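Local structure of arginine--tRNA ligase (Campylobacter jejuni, 3FNR) at residues Leu381-Val386 / Pro400-Asn405; Leu387-Glu392 / Leu396-Asp401; Asn20-Gly25 / Val435-Lys440. The protein catalyses the ATP-dependent attachment of L-arginine to tRNA(Arg), giving L-arginyl-tRNA(Arg), AMP and diphosphate, and acts as a monomer. The protein carries 1 engineered substitution. All coordinates share one frame; numbering follows the deposited sequence.

Contact 1: Leu381-Val386 / Pro400-Asn405; sequences LNLKAV and PDYLKN. With SO4 (sulfate ion), chain B.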
ATOM      1  N   LEU A 381     -23.370  12.386  -2.527  1.00 34.41           N
ATOM      2  CA  LEU A 381     -23.855  11.152  -3.148  1.00 35.16           C
ATOM      3  C   LEU A 381     -22.992  10.657  -4.312  1.00 39.81           C
ATOM      4  O   LEU A 381     -23.026   9.475  -4.648  1.00 48.35           O
ATOM      5  CB  LEU A 381     -25.315  11.312  -3.587  1.00 35.09           C
ATOM      6  CG  LEU A 381     -26.291  11.519  -2.426  1.00 37.25           C
ATOM      7  CD1 LEU A 381     -27.638  11.994  -2.937  1.00 41.33           C
ATOM      8  CD2 LEU A 381     -26.445  10.239  -1.605  1.00 42.39           C
ATOM      9  N   ASN A 382     -22.210  11.564  -4.896  1.00 35.46           N
ATOM     10  CA  ASN A 382     -21.338  11.271  -6.033  1.00 39.73           C
ATOM     11  C   ASN A 382     -20.126  10.383  -5.696  1.00 41.72           C
ATOM     12  O   ASN A 382     -19.376  10.017  -6.598  1.00 39.46           O
ATOM     13  CB  ASN A 382     -20.840  12.584  -6.644  1.00 33.81           C
ATOM     14  CG  ASN A 382     -20.202  12.400  -8.024  1.00 43.78           C
ATOM     15  OD1 ASN A 382     -19.107  12.911  -8.288  1.00 43.99           O
ATOM     16  ND2 ASN A 382     -20.877  11.666  -8.898  1.00 30.71           N
ATOM     17  N   LEU A 383     -19.929  10.057  -4.413  1.00 36.77           N
ATOM     18  CA  LEU A 383     -18.805   9.210  -3.980  1.00 36.60           C
ATOM     19  C   LEU A 383     -18.760   7.873  -4.723  1.00 35.24           C
ATOM     20  O   LEU A 383     -17.698   7.472  -5.181  1.00 46.45           O
ATOM     21  CB  LEU A 383     -18.821   8.985  -2.458  1.00 32.54           C
ATOM     22  CG  LEU A 383     -17.710   8.121  -1.834  1.00 35.25           C
ATOM     23  CD1 LEU A 383     -16.323   8.656  -2.127  1.00 29.11           C
ATOM     24  CD2 LEU A 383     -17.906   7.969  -0.342  1.00 31.47           C
ATOM     25  N   LYS A 384     -19.915   7.225  -4.871  1.00 39.81           N
ATOM     26  CA  LYS A 384     -20.041   5.950  -5.592  1.00 41.12           C
ATOM     27  C   LYS A 384     -19.400   5.986  -6.977  1.00 42.70           C
ATOM     28  O   LYS A 384     -18.585   5.126  -7.302  1.00 46.57           O
ATOM     29  CB  LYS A 384     -21.517   5.568  -5.724  1.00 47.28           C
ATOM     30  CG  LYS A 384     -21.763   4.090  -6.033  1.00 52.47           C
ATOM     31  CD  LYS A 384     -23.144   3.884  -6.642  1.00 58.19           C
ATOM     32  CE  LYS A 384     -23.755   2.541  -6.252  1.00 69.08           C
ATOM     33  NZ  LYS A 384     -22.839   1.364  -6.374  1.00 64.48           N
ATOM     34  N   ALA A 385     -19.762   6.999  -7.769  1.00 37.17           N
ATOM     35  CA  ALA A 385     -19.202   7.208  -9.104  1.00 36.61           C
ATOM     36  C   ALA A 385     -17.688   7.395  -9.051  1.00 30.60           C
ATOM     37  O   ALA A 385     -16.964   6.797  -9.834  1.00 36.92           O
ATOM     38  CB  ALA A 385     -19.858   8.425  -9.772  1.00 31.92           C
ATOM     39  N   VAL A 386     -17.230   8.227  -8.121  1.00 29.67           N
ATOM     40  CA  VAL A 386     -15.808   8.507  -7.956  1.00 33.36           C
ATOM     41  C   VAL A 386     -15.020   7.230  -7.656  1.00 36.21           C
ATOM     42  O   VAL A 386     -14.010   6.977  -8.311  1.00 39.88           O
ATOM     43  CB  VAL A 386     -15.564   9.575  -6.862  1.00 31.04           C
ATOM     44  CG1 VAL A 386     -14.071   9.766  -6.615  1.00 33.83           C
ATOM     45  CG2 VAL A 386     -16.205  10.910  -7.279  1.00 39.12           C
ATOM     46  N   PRO A 400      -8.411  11.270  -2.461  1.00 37.63           N
ATOM     47  CA  PRO A 400      -8.069  12.544  -1.791  1.00 39.42           C
ATOM     48  C   PRO A 400      -8.608  13.808  -2.480  1.00 39.52           C
ATOM     49  O   PRO A 400      -9.034  14.734  -1.785  1.00 39.23           O
ATOM     50  CB  PRO A 400      -6.534  12.566  -1.818  1.00 41.01           C
ATOM     51  CG  PRO A 400      -6.123  11.164  -1.961  1.00 41.22           C
ATOM     52  CD  PRO A 400      -7.197  10.465  -2.720  1.00 39.12           C
ATOM     53  N   ASP A 401      -8.590  13.846  -3.813  1.00 40.51           N
ATOM     54  CA  ASP A 401      -9.124  14.990  -4.577  1.00 42.96           C
ATOM     55  C   ASP A 401     -10.607  15.249  -4.298  1.00 43.11           C
ATOM     56  O   ASP A 401     -11.019  16.401  -4.155  1.00 47.05           O
ATOM     57  CB  ASP A 401      -8.937  14.791  -6.082  1.00 39.66           C
ATOM     58  CG  ASP A 401      -7.486  14.910  -6.524  1.00 56.65           C
ATOM     59  OD1 ASP A 401      -7.211  14.593  -7.705  1.00 61.07           O
ATOM     60  OD2 ASP A 401      -6.623  15.302  -5.705  1.00 62.05           O
ATOM     61  N   TYR A 402     -11.389  14.170  -4.243  1.00 38.40           N
ATOM     62  CA  TYR A 402     -12.817  14.236  -3.958  1.00 38.02           C
ATOM     63  C   TYR A 402     -13.028  14.830  -2.571  1.00 39.74           C
ATOM     64  O   TYR A 402     -13.857  15.719  -2.379  1.00 39.02           O
ATOM     65  CB  TYR A 402     -13.446  12.830  -4.032  1.00 34.85           C
ATOM     66  CG  TYR A 402     -14.856  12.745  -3.462  1.00 34.38           C
ATOM     67  CD1 TYR A 402     -15.960  13.101  -4.226  1.00 33.22           C
ATOM     68  CD2 TYR A 402     -15.076  12.310  -2.156  1.00 31.45           C
ATOM     69  CE1 TYR A 402     -17.259  13.040  -3.698  1.00 35.54           C
ATOM     70  CE2 TYR A 402     -16.358  12.250  -1.620  1.00 36.95           C
ATOM     71  CZ  TYR A 402     -17.443  12.617  -2.390  1.00 32.03           C
ATOM     72  OH  TYR A 402     -18.707  12.541  -1.851  1.00 37.81           O
ATOM     73  N   LEU A 403     -12.259  14.312  -1.619  1.00 31.83           N
ATOM     74  CA  LEU A 403     -12.398  14.637  -0.219  1.00 35.60           C
ATOM     75  C   LEU A 403     -12.001  16.080   0.059  1.00 41.16           C
ATOM     76  O   LEU A 403     -12.673  16.770   0.833  1.00 36.63           O
ATOM     77  CB  LEU A 403     -11.524  13.688   0.578  1.00 36.66           C
ATOM     78  CG  LEU A 403     -12.137  12.815   1.668  1.00 41.64           C
ATOM     79  CD1 LEU A 403     -13.615  12.508   1.442  1.00 41.06           C
ATOM     80  CD2 LEU A 403     -11.320  11.551   1.750  1.00 31.88           C
ATOM     81  N   LYS A 404     -10.906  16.515  -0.569  1.00 43.27           N
ATOM     82  CA  LYS A 404     -10.445  17.902  -0.528  1.00 45.87           C
ATOM     83  C   LYS A 404     -11.538  18.875  -0.945  1.00 43.85           C
ATOM     84  O   LYS A 404     -11.840  19.829  -0.228  1.00 43.70           O
ATOM     85  CB  LYS A 404      -9.256  18.094  -1.468  1.00 49.09           C
ATOM     86  CG  LYS A 404      -7.918  18.213  -0.789  1.00 61.74           C
ATOM     87  CD  LYS A 404      -6.871  18.816  -1.735  1.00 77.80           C
ATOM     88  CE  LYS A 404      -6.665  17.968  -2.994  1.00 81.55           C
ATOM     89  NZ  LYS A 404      -5.609  18.525  -3.893  1.00 83.57           N
ATOM     90  N   ASN A 405     -12.118  18.624  -2.114  1.00 41.30           N
ATOM     91  CA  ASN A 405     -13.157  19.478  -2.654  1.00 43.16           C
ATOM     92  C   ASN A 405     -14.435  19.432  -1.821  1.00 41.09           C
ATOM     93  O   ASN A 405     -15.077  20.456  -1.617  1.00 44.04           O
ATOM     94  CB  ASN A 405     -13.437  19.119  -4.110  1.00 45.96           C
ATOM     95  CG  ASN A 405     -12.244  19.376  -5.015  1.00 59.18           C
ATOM     96  OD1 ASN A 405     -11.505  20.350  -4.840  1.00 65.48           O
ATOM     97  ND2 ASN A 405     -12.054  18.501  -5.994  1.00 66.08           N
TER
HETATM   98  S   SO4 B   1     -22.784  -1.947  -8.524  0.50 47.29           S
HETATM   99  O1  SO4 B   1     -23.649  -2.296  -9.654  0.50 45.41           O
HETATM  100  O2  SO4 B   1     -22.561  -3.145  -7.730  0.50 29.85           O
HETATM  101  O3  SO4 B   1     -21.514  -1.444  -9.040  0.50 49.56           O
HETATM  102  O4  SO4 B   1     -23.403  -0.928  -7.685  0.50 39.89           O

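Contact 2: Leu387-Glu392 / Leu396-Asp401; sequences LNDAFE and LQKIPD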
ATOM      1  N   LEU A 387     -15.507   6.424  -6.704  1.00 33.12           N
ATOM      2  CA  LEU A 387     -14.803   5.206  -6.274  1.00 35.06           C
ATOM      3  C   LEU A 387     -14.669   4.180  -7.398  1.00 35.22           C
ATOM      4  O   LEU A 387     -13.600   3.610  -7.602  1.00 36.05           O
ATOM      5  CB  LEU A 387     -15.502   4.562  -5.073  1.00 31.24           C
ATOM      6  CG  LEU A 387     -15.519   5.386  -3.789  1.00 33.13           C
ATOM      7  CD1 LEU A 387     -16.268   4.639  -2.693  1.00 32.13           C
ATOM      8  CD2 LEU A 387     -14.114   5.816  -3.336  1.00 22.19           C
ATOM      9  N   ASN A 388     -15.757   3.959  -8.130  1.00 38.33           N
ATOM     10  CA  ASN A 388     -15.743   3.045  -9.267  1.00 38.26           C
ATOM     11  C   ASN A 388     -14.794   3.517 -10.355  1.00 39.78           C
ATOM     12  O   ASN A 388     -14.055   2.724 -10.931  1.00 46.75           O
ATOM     13  CB  ASN A 388     -17.157   2.836  -9.810  1.00 38.82           C
ATOM     14  CG  ASN A 388     -17.980   1.895  -8.939  1.00 43.11           C
ATOM     15  OD1 ASN A 388     -17.798   0.676  -8.977  1.00 42.07           O
ATOM     16  ND2 ASN A 388     -18.892   2.456  -8.153  1.00 41.48           N
ATOM     17  N   ASP A 389     -14.787   4.821 -10.591  1.00 41.93           N
ATOM     18  CA  ASP A 389     -13.924   5.425 -11.591  1.00 43.97           C
ATOM     19  C   ASP A 389     -12.466   5.351 -11.154  1.00 41.53           C
ATOM     20  O   ASP A 389     -11.581   5.102 -11.971  1.00 43.11           O
ATOM     21  CB  ASP A 389     -14.339   6.881 -11.807  1.00 47.85           C
ATOM     22  CG  ASP A 389     -14.239   7.308 -13.251  1.00 71.60           C
ATOM     23  OD1 ASP A 389     -15.308   7.458 -13.885  1.00 80.07           O
ATOM     24  OD2 ASP A 389     -13.103   7.483 -13.754  1.00 80.97           O
ATOM     25  N   ALA A 390     -12.226   5.556  -9.859  1.00 40.02           N
ATOM     26  CA  ALA A 390     -10.876   5.486  -9.302  1.00 39.02           C
ATOM     27  C   ALA A 390     -10.291   4.083  -9.430  1.00 37.46           C
ATOM     28  O   ALA A 390      -9.125   3.932  -9.771  1.00 39.31           O
ATOM     29  CB  ALA A 390     -10.855   5.940  -7.849  1.00 36.30           C
ATOM     30  N   PHE A 391     -11.106   3.066  -9.168  1.00 39.90           N
ATOM     31  CA  PHE A 391     -10.638   1.693  -9.275  1.00 38.94           C
ATOM     32  C   PHE A 391     -10.305   1.315 -10.713  1.00 40.00           C
ATOM     33  O   PHE A 391      -9.195   0.858 -10.997  1.00 44.50           O
ATOM     34  CB  PHE A 391     -11.654   0.706  -8.717  1.00 34.18           C
ATOM     35  CG  PHE A 391     -11.208  -0.722  -8.827  1.00 42.01           C
ATOM     36  CD1 PHE A 391     -10.174  -1.200  -8.023  1.00 33.82           C
ATOM     37  CD2 PHE A 391     -11.778  -1.575  -9.761  1.00 44.23           C
ATOM     38  CE1 PHE A 391      -9.731  -2.507  -8.143  1.00 39.50           C
ATOM     39  CE2 PHE A 391     -11.347  -2.889  -9.877  1.00 43.24           C
ATOM     40  CZ  PHE A 391     -10.327  -3.357  -9.059  1.00 39.70           C
ATOM     41  N   GLU A 392     -11.272   1.519 -11.603  1.00 34.42           N
ATOM     42  CA  GLU A 392     -11.152   1.125 -13.002  1.00 39.72           C
ATOM     43  C   GLU A 392      -9.999   1.790 -13.761  1.00 36.95           C
ATOM     44  O   GLU A 392      -9.436   1.186 -14.664  1.00 40.11           O
ATOM     45  CB  GLU A 392     -12.488   1.337 -13.724  1.00 38.54           C
ATOM     46  CG  GLU A 392     -13.575   0.358 -13.259  1.00 52.47           C
ATOM     47  CD  GLU A 392     -14.991   0.827 -13.568  1.00 61.06           C
ATOM     48  OE1 GLU A 392     -15.898   0.554 -12.754  1.00 57.92           O
ATOM     49  OE2 GLU A 392     -15.201   1.466 -14.621  1.00 69.08           O
ATOM     50  N   LEU A 396      -5.990   6.312  -7.857  1.00 36.54           N
ATOM     51  CA  LEU A 396      -6.402   6.407  -6.457  1.00 34.57           C
ATOM     52  C   LEU A 396      -6.355   7.825  -5.882  1.00 37.12           C
ATOM     53  O   LEU A 396      -7.005   8.098  -4.879  1.00 39.86           O
ATOM     54  CB  LEU A 396      -5.614   5.427  -5.575  1.00 33.89           C
ATOM     55  CG  LEU A 396      -5.688   3.949  -5.972  1.00 36.70           C
ATOM     56  CD1 LEU A 396      -4.935   3.066  -4.996  1.00 30.54           C
ATOM     57  CD2 LEU A 396      -7.121   3.475  -6.112  1.00 32.07           C
ATOM     58  N   GLN A 397      -5.606   8.721  -6.529  1.00 38.02           N
ATOM     59  CA  GLN A 397      -5.537  10.125  -6.119  1.00 37.27           C
ATOM     60  C   GLN A 397      -6.847  10.883  -6.294  1.00 38.45           C
ATOM     61  O   GLN A 397      -7.001  11.963  -5.730  1.00 42.59           O
ATOM     62  CB  GLN A 397      -4.387  10.865  -6.823  1.00 39.70           C
ATOM     63  CG  GLN A 397      -4.652  11.291  -8.269  1.00 37.43           C
ATOM     64  CD  GLN A 397      -4.567  10.138  -9.265  1.00 54.18           C
ATOM     65  OE1 GLN A 397      -4.040   9.063  -8.959  1.00 55.35           O
ATOM     66  NE2 GLN A 397      -5.084  10.362 -10.467  1.00 54.05           N
ATOM     67  N   LYS A 398      -7.784  10.314  -7.054  1.00 37.86           N
ATOM     68  CA  LYS A 398      -9.151  10.829  -7.144  1.00 39.10           C
ATOM     69  C   LYS A 398      -9.878  10.771  -5.794  1.00 40.99           C
ATOM     70  O   LYS A 398     -10.799  11.554  -5.544  1.00 37.52           O
ATOM     71  CB  LYS A 398      -9.961  10.058  -8.197  1.00 46.87           C
ATOM     72  CG  LYS A 398      -9.437  10.133  -9.636  1.00 51.98           C
ATOM     73  CD  LYS A 398     -10.116  11.234 -10.447  1.00 67.11           C
ATOM     74  CE  LYS A 398      -9.742  11.172 -11.933  1.00 67.87           C
ATOM     75  NZ  LYS A 398     -10.241   9.931 -12.606  1.00 71.10           N
ATOM     76  N   ILE A 399      -9.482   9.842  -4.928  1.00 39.32           N
ATOM     77  CA  ILE A 399     -10.089   9.764  -3.594  1.00 36.27           C
ATOM     78  C   ILE A 399      -9.725  10.982  -2.692  1.00 38.58           C
ATOM     79  O   ILE A 399     -10.639  11.655  -2.208  1.00 31.24           O
ATOM     80  CB  ILE A 399      -9.866   8.379  -2.886  1.00 39.26           C
ATOM     81  CG1 ILE A 399     -10.334   7.217  -3.769  1.00 42.68           C
ATOM     82  CG2 ILE A 399     -10.603   8.325  -1.552  1.00 42.06           C
ATOM     83  CD1 ILE A 399      -9.986   5.819  -3.190  1.00 35.21           C
ATOM     84  N   PRO A 400      -8.411  11.270  -2.461  1.00 37.63           N
ATOM     85  CA  PRO A 400      -8.069  12.544  -1.791  1.00 39.42           C
ATOM     86  C   PRO A 400      -8.608  13.808  -2.480  1.00 39.52           C
ATOM     87  O   PRO A 400      -9.034  14.734  -1.785  1.00 39.23           O
ATOM     88  CB  PRO A 400      -6.534  12.566  -1.818  1.00 41.01           C
ATOM     89  CG  PRO A 400      -6.123  11.164  -1.961  1.00 41.22           C
ATOM     90  CD  PRO A 400      -7.197  10.465  -2.720  1.00 39.12           C
ATOM     91  N   ASP A 401      -8.590  13.846  -3.813  1.00 40.51           N
ATOM     92  CA  ASP A 401      -9.124  14.990  -4.577  1.00 42.96           C
ATOM     93  C   ASP A 401     -10.607  15.249  -4.298  1.00 43.11           C
ATOM     94  O   ASP A 401     -11.019  16.401  -4.155  1.00 47.05           O
ATOM     95  CB  ASP A 401      -8.937  14.791  -6.082  1.00 39.66           C
ATOM     96  CG  ASP A 401      -7.486  14.910  -6.524  1.00 56.65           C
ATOM     97  OD1 ASP A 401      -7.211  14.593  -7.705  1.00 61.07           O
ATOM     98  OD2 ASP A 401      -6.623  15.302  -5.705  1.00 62.05           O
TER

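Contact 3: Asn20-Gly25 / Val435-Lys440; sequences NDFTKG and VALSIK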
ATOM      1  N   ASN A  20     -23.332   1.545   6.604  1.00 51.74           N
ATOM      2  CA  ASN A  20     -22.195   0.672   6.306  1.00 53.85           C
ATOM      3  C   ASN A  20     -22.163   0.135   4.868  1.00 53.53           C
ATOM      4  O   ASN A  20     -21.114  -0.291   4.385  1.00 55.58           O
ATOM      5  CB  ASN A  20     -22.116  -0.479   7.313  1.00 56.21           C
ATOM      6  CG  ASN A  20     -21.631  -0.031   8.695  1.00 64.35           C
ATOM      7  OD1 ASN A  20     -21.774  -0.765   9.671  1.00 70.20           O
ATOM      8  ND2 ASN A  20     -21.050   1.165   8.779  1.00 58.54           N
ATOM      9  N   ASP A  21     -23.303   0.175   4.185  1.00 51.80           N
ATOM     10  CA  ASP A  21     -23.401  -0.311   2.814  1.00 51.22           C
ATOM     11  C   ASP A  21     -23.331   0.794   1.754  1.00 49.05           C
ATOM     12  O   ASP A  21     -23.382   0.505   0.554  1.00 49.46           O
ATOM     13  CB  ASP A  21     -24.676  -1.137   2.642  1.00 52.82           C
ATOM     14  CG  ASP A  21     -24.697  -2.375   3.531  1.00 68.21           C
ATOM     15  OD1 ASP A  21     -25.787  -2.974   3.675  1.00 74.79           O
ATOM     16  OD2 ASP A  21     -23.634  -2.748   4.088  1.00 69.16           O
ATOM     17  N   PHE A  22     -23.216   2.045   2.206  1.00 46.03           N
ATOM     18  CA  PHE A  22     -23.146   3.219   1.330  1.00 38.17           C
ATOM     19  C   PHE A  22     -21.929   3.129   0.419  1.00 38.61           C
ATOM     20  O   PHE A  22     -20.793   2.994   0.902  1.00 30.98           O
ATOM     21  CB  PHE A  22     -23.099   4.503   2.169  1.00 36.42           C
ATOM     22  CG  PHE A  22     -22.900   5.776   1.367  1.00 37.17           C
ATOM     23  CD1 PHE A  22     -23.817   6.161   0.388  1.00 35.76           C
ATOM     24  CD2 PHE A  22     -21.813   6.608   1.627  1.00 31.21           C
ATOM     25  CE1 PHE A  22     -23.644   7.339  -0.334  1.00 35.71           C
ATOM     26  CE2 PHE A  22     -21.632   7.793   0.918  1.00 37.78           C
ATOM     27  CZ  PHE A  22     -22.550   8.161  -0.067  1.00 33.01           C
ATOM     28  N   THR A  23     -22.210   3.191  -0.885  1.00 34.20           N
ATOM     29  CA  THR A  23     -21.254   3.098  -2.008  1.00 38.30           C
ATOM     30  C   THR A  23     -20.630   1.716  -2.267  1.00 40.08           C
ATOM     31  O   THR A  23     -19.855   1.555  -3.218  1.00 41.23           O
ATOM     32  CB  THR A  23     -20.159   4.204  -1.997  1.00 42.23           C
ATOM     33  OG1 THR A  23     -19.269   4.006  -0.892  1.00 37.49           O
ATOM     34  CG2 THR A  23     -20.782   5.594  -1.921  1.00 38.53           C
ATOM     35  N   LYS A  24     -20.971   0.732  -1.437  1.00 38.48           N
ATOM     36  CA  LYS A  24     -20.542  -0.648  -1.653  1.00 39.79           C
ATOM     37  C   LYS A  24     -21.145  -1.212  -2.935  1.00 41.57           C
ATOM     38  O   LYS A  24     -22.324  -0.990  -3.230  1.00 46.08           O
ATOM     39  CB  LYS A  24     -20.911  -1.537  -0.457  1.00 37.13           C
ATOM     40  CG  LYS A  24     -19.937  -1.408   0.710  1.00 34.15           C
ATOM     41  CD  LYS A  24     -20.079  -2.505   1.725  1.00 42.73           C
ATOM     42  CE  LYS A  24     -19.001  -2.370   2.793  1.00 50.41           C
ATOM     43  NZ  LYS A  24     -19.395  -3.056   4.051  1.00 61.31           N
ATOM     44  N   GLY A  25     -20.326  -1.917  -3.704  1.00 41.54           N
ATOM     45  CA  GLY A  25     -20.795  -2.554  -4.931  1.00 45.27           C
ATOM     46  C   GLY A  25     -21.262  -3.976  -4.681  1.00 49.18           C
ATOM     47  O   GLY A  25     -20.867  -4.605  -3.692  1.00 43.47           O
ATOM     48  N   VAL A 435     -22.811  14.312   4.306  1.00 37.52           N
ATOM     49  CA  VAL A 435     -21.430  14.775   4.085  1.00 35.50           C
ATOM     50  C   VAL A 435     -20.459  14.057   5.035  1.00 38.69           C
ATOM     51  O   VAL A 435     -19.411  13.571   4.613  1.00 37.41           O
ATOM     52  CB  VAL A 435     -21.307  16.315   4.236  1.00 34.82           C
ATOM     53  CG1 VAL A 435     -19.868  16.790   4.040  1.00 28.67           C
ATOM     54  CG2 VAL A 435     -22.236  17.028   3.240  1.00 34.09           C
ATOM     55  N   ALA A 436     -20.832  13.970   6.308  1.00 37.09           N
ATOM     56  CA  ALA A 436     -20.048  13.240   7.295  1.00 38.13           C
ATOM     57  C   ALA A 436     -19.848  11.778   6.881  1.00 39.16           C
ATOM     58  O   ALA A 436     -18.769  11.220   7.080  1.00 40.53           O
ATOM     59  CB  ALA A 436     -20.704  13.324   8.668  1.00 34.24           C
ATOM     60  N   LEU A 437     -20.880  11.187   6.280  1.00 38.06           N
ATOM     61  CA  LEU A 437     -20.850   9.789   5.869  1.00 38.91           C
ATOM     62  C   LEU A 437     -19.906   9.546   4.693  1.00 40.86           C
ATOM     63  O   LEU A 437     -19.171   8.560   4.696  1.00 34.29           O
ATOM     64  CB  LEU A 437     -22.263   9.283   5.557  1.00 42.22           C
ATOM     65  CG  LEU A 437     -22.438   7.835   5.072  1.00 42.89           C
ATOM     66  CD1 LEU A 437     -21.935   6.812   6.098  1.00 41.65           C
ATOM     67  CD2 LEU A 437     -23.873   7.563   4.681  1.00 40.00           C
ATOM     68  N   SER A 438     -19.919  10.449   3.712  1.00 39.39           N
ATOM     69  CA  SER A 438     -18.991  10.393   2.581  1.00 34.83           C
ATOM     70  C   SER A 438     -17.540  10.582   3.016  1.00 41.73           C
ATOM     71  O   SER A 438     -16.648   9.912   2.497  1.00 40.72           O
ATOM     72  CB  SER A 438     -19.354  11.442   1.540  1.00 37.25           C
ATOM     73  OG  SER A 438     -20.626  11.157   0.986  1.00 41.45           O
ATOM     74  N   ILE A 439     -17.311  11.480   3.972  1.00 38.06           N
ATOM     75  CA  ILE A 439     -15.964  11.727   4.483  1.00 35.25           C
ATOM     76  C   ILE A 439     -15.441  10.455   5.154  1.00 36.29           C
ATOM     77  O   ILE A 439     -14.356   9.959   4.805  1.00 29.80           O
ATOM     78  CB  ILE A 439     -15.924  12.961   5.427  1.00 37.44           C
ATOM     79  CG1 ILE A 439     -16.041  14.245   4.601  1.00 38.36           C
ATOM     80  CG2 ILE A 439     -14.643  12.992   6.259  1.00 30.80           C
ATOM     81  CD1 ILE A 439     -16.232  15.499   5.408  1.00 36.84           C
ATOM     82  N   LYS A 440     -16.260   9.905   6.049  1.00 33.02           N
ATOM     83  CA  LYS A 440     -15.949   8.691   6.804  1.00 36.23           C
ATOM     84  C   LYS A 440     -15.707   7.478   5.902  1.00 37.52           C
ATOM     85  O   LYS A 440     -14.709   6.774   6.064  1.00 42.20           O
ATOM     86  CB  LYS A 440     -17.077   8.397   7.800  1.00 36.25           C
ATOM     87  CG  LYS A 440     -16.880   7.131   8.610  1.00 43.13           C
ATOM     88  CD  LYS A 440     -17.550   7.249   9.961  1.00 56.80           C
ATOM     89  CE  LYS A 440     -18.843   6.480  10.013  1.00 61.12           C
ATOM     90  NZ  LYS A 440     -18.564   5.073  10.398  1.00 61.29           N
TER

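Contact 1: Leu381-Val386 / Pro400-Asn405
Tyr402 takes part in every close contact between Leu381-Val386 and Pro400-Asn405, meeting Leu383 and Val386 with its side chain. Leu383 lies across the hydroxyl half of the ring at about a right angle. Its CD1 is 3.6 Å from Tyr402 CE2, while its CB lies 3.6 Å from Tyr402 OH, so the leucine reaches from CE2 to the phenolic oxygen. Val386 takes the inner half: its CG2 stands 3.8 Å from Tyr402 CD1, and its CG1 comes to 4.1 Å from Tyr402 CB. Val386 crosses the tyrosine at a slant, and the contacting methyls of both residues lie oblique to the ring. With CG anti to the backbone N (chi1 167°), the tyrosine ring extends from its helix toward Leu383 and Val386.

The two segments belong to helices 383-393 and 398-416, consecutive members of the helical DALR anticodon-binding domain. No hydrogen bond crosses between them, and the nearest CA atoms, those of Val386 and Tyr402, are 7.6 Å apart, a spacing bridged by side chains.

In the next shell, Tyr402 OH is hydrogen-bonded to the backbone O of Glu379, just ahead of the first segment, which ties the buried phenol to the end of helix 371-381. Ser438 of helix 425-445 also touches the tyrosine, and Phe22 and Thr23 pack on Leu383. Lys384 points to another side of its helix, where its NZ donates a 2.7 Å hydrogen bond to O4 of a sulfate ion, probably from the crystallisation liquor, that is also bound by Glu26 N and Lys28 NZ.

Contact 2: Leu387-Glu392 / Leu396-Asp401
Leu387 and Ala390 of one helix meet Ile399 of the next in a helical hairpin of the DALR anticodon-binding domain, where helix 383-393 turns sharply into helix 398-416. The CA atoms of the two segments come closest near the turn: those of Ala390 and Leu396 are 5.4 Å apart, against 7.1 Å for those of Leu387 and Ile399.

Ile399 can be followed outward from its backbone. At CB the chain divides, and CG1 is set beside the backbone N (chi1 -54°), the branch that enters the contact. CG1 lies 4.1 Å from Leu387 CD2 and 4.3 Å from Ala390 CB, so it touches both residues, which lie about one helical turn apart. At the tip, CD1 reaches the same Leu387 CD2, and the two side chains cross at about a right angle. Ala442 of helix 425-445 also touches Ile399, and Leu445 touches Leu387, which places that third helix against this apolar layer.

Near the turn, Ala390 CB meets Lys398 CB, and Leu396 CD2 comes to 4.2 Å from Ala390 O, well to the side of the C=O direction. That leucine also packs on Phe55 and Leu62 of helix 50-65 in the catalytic domain. The Lys398 chain bends at chi2 (-95°) and again at chi4 and crosses Asp389 obliquely, leaving Lys398 NZ 3.9 Å from Asp389 OD2, a long salt bridge.

Contact 3: Asn20-Gly25 / Val435-Lys440
Segment Asn20-Gly25 ends a short 3-10 stretch and then forms a type II beta turn from Asp21 to Lys24, closed by a 3.1 Å bond from Lys24 N to Asp21 O. Phe22 and Thr23 occupy its corners, and Thr23 has the positive phi (71°) that such a turn requires at its third position. Val435-Lys440 is regular helix. The backbones stay well apart, with 8.3 Å between the CA atoms of Phe22 and Leu437, and the gap is filled by side chains without a hydrogen bond across it.

Phe22 projects from the turn toward the helix, its CG anti to the backbone N (chi1 175°). Leu437 leans over the ring: CD2 lies 4.2 Å from the ring centroid and 30° off the normal, an off-centre CH-pi contact, while CG is 3.7 Å from Phe22 CD2. Ser438 comes to the ring edge instead, near its plane, with OG 3.5 Å from Phe22 CE2. That hydroxyl is hydrogen-bonded to the backbone O of Ala380; against the ring it makes a van der Waals contact. Thr23 CG2 sits 3.5 Å above the plane over the ring centre, and the turn thereby folds one of its own side chains onto the phenylalanine.

Here a loop of the catalytic part, between helix 5-17 and strand 31-35, meets helix 425-445 of the anticodon-binding domain. Thr23 OG1 and the Gly25 backbone are hydrogen-bonded to His65 at the end of helix 50-65, Thr441 touches both Phe22 and Thr23, and helices 398-416 and 336-353 also pack against helix 425-445, both touching Ile439.

In the fold
From the N terminus, the chain passes helix 5-17 and reaches Asn20-Gly25, the first half of contact 3; its partner, Val435-Lys440, comes 410 residues later, so this contact closes a loop spanning most of the protein. Contacts 1 and 2 both fall within that loop and join the same helices, 383-393 and 398-416. Contact 2 closes a shorter loop, across only three intervening residues, its second segment overlapping that of contact 1 at Pro400 and Asp401. Their centres lie 8 Å apart, with Val386 CG1 packing on Lys398 O. Contact 3 joins the loop after helix 5-17 to helix 425-445, and the hairpin packs against both: Lys384 and Leu387 on Thr23, Leu403 on Ile439.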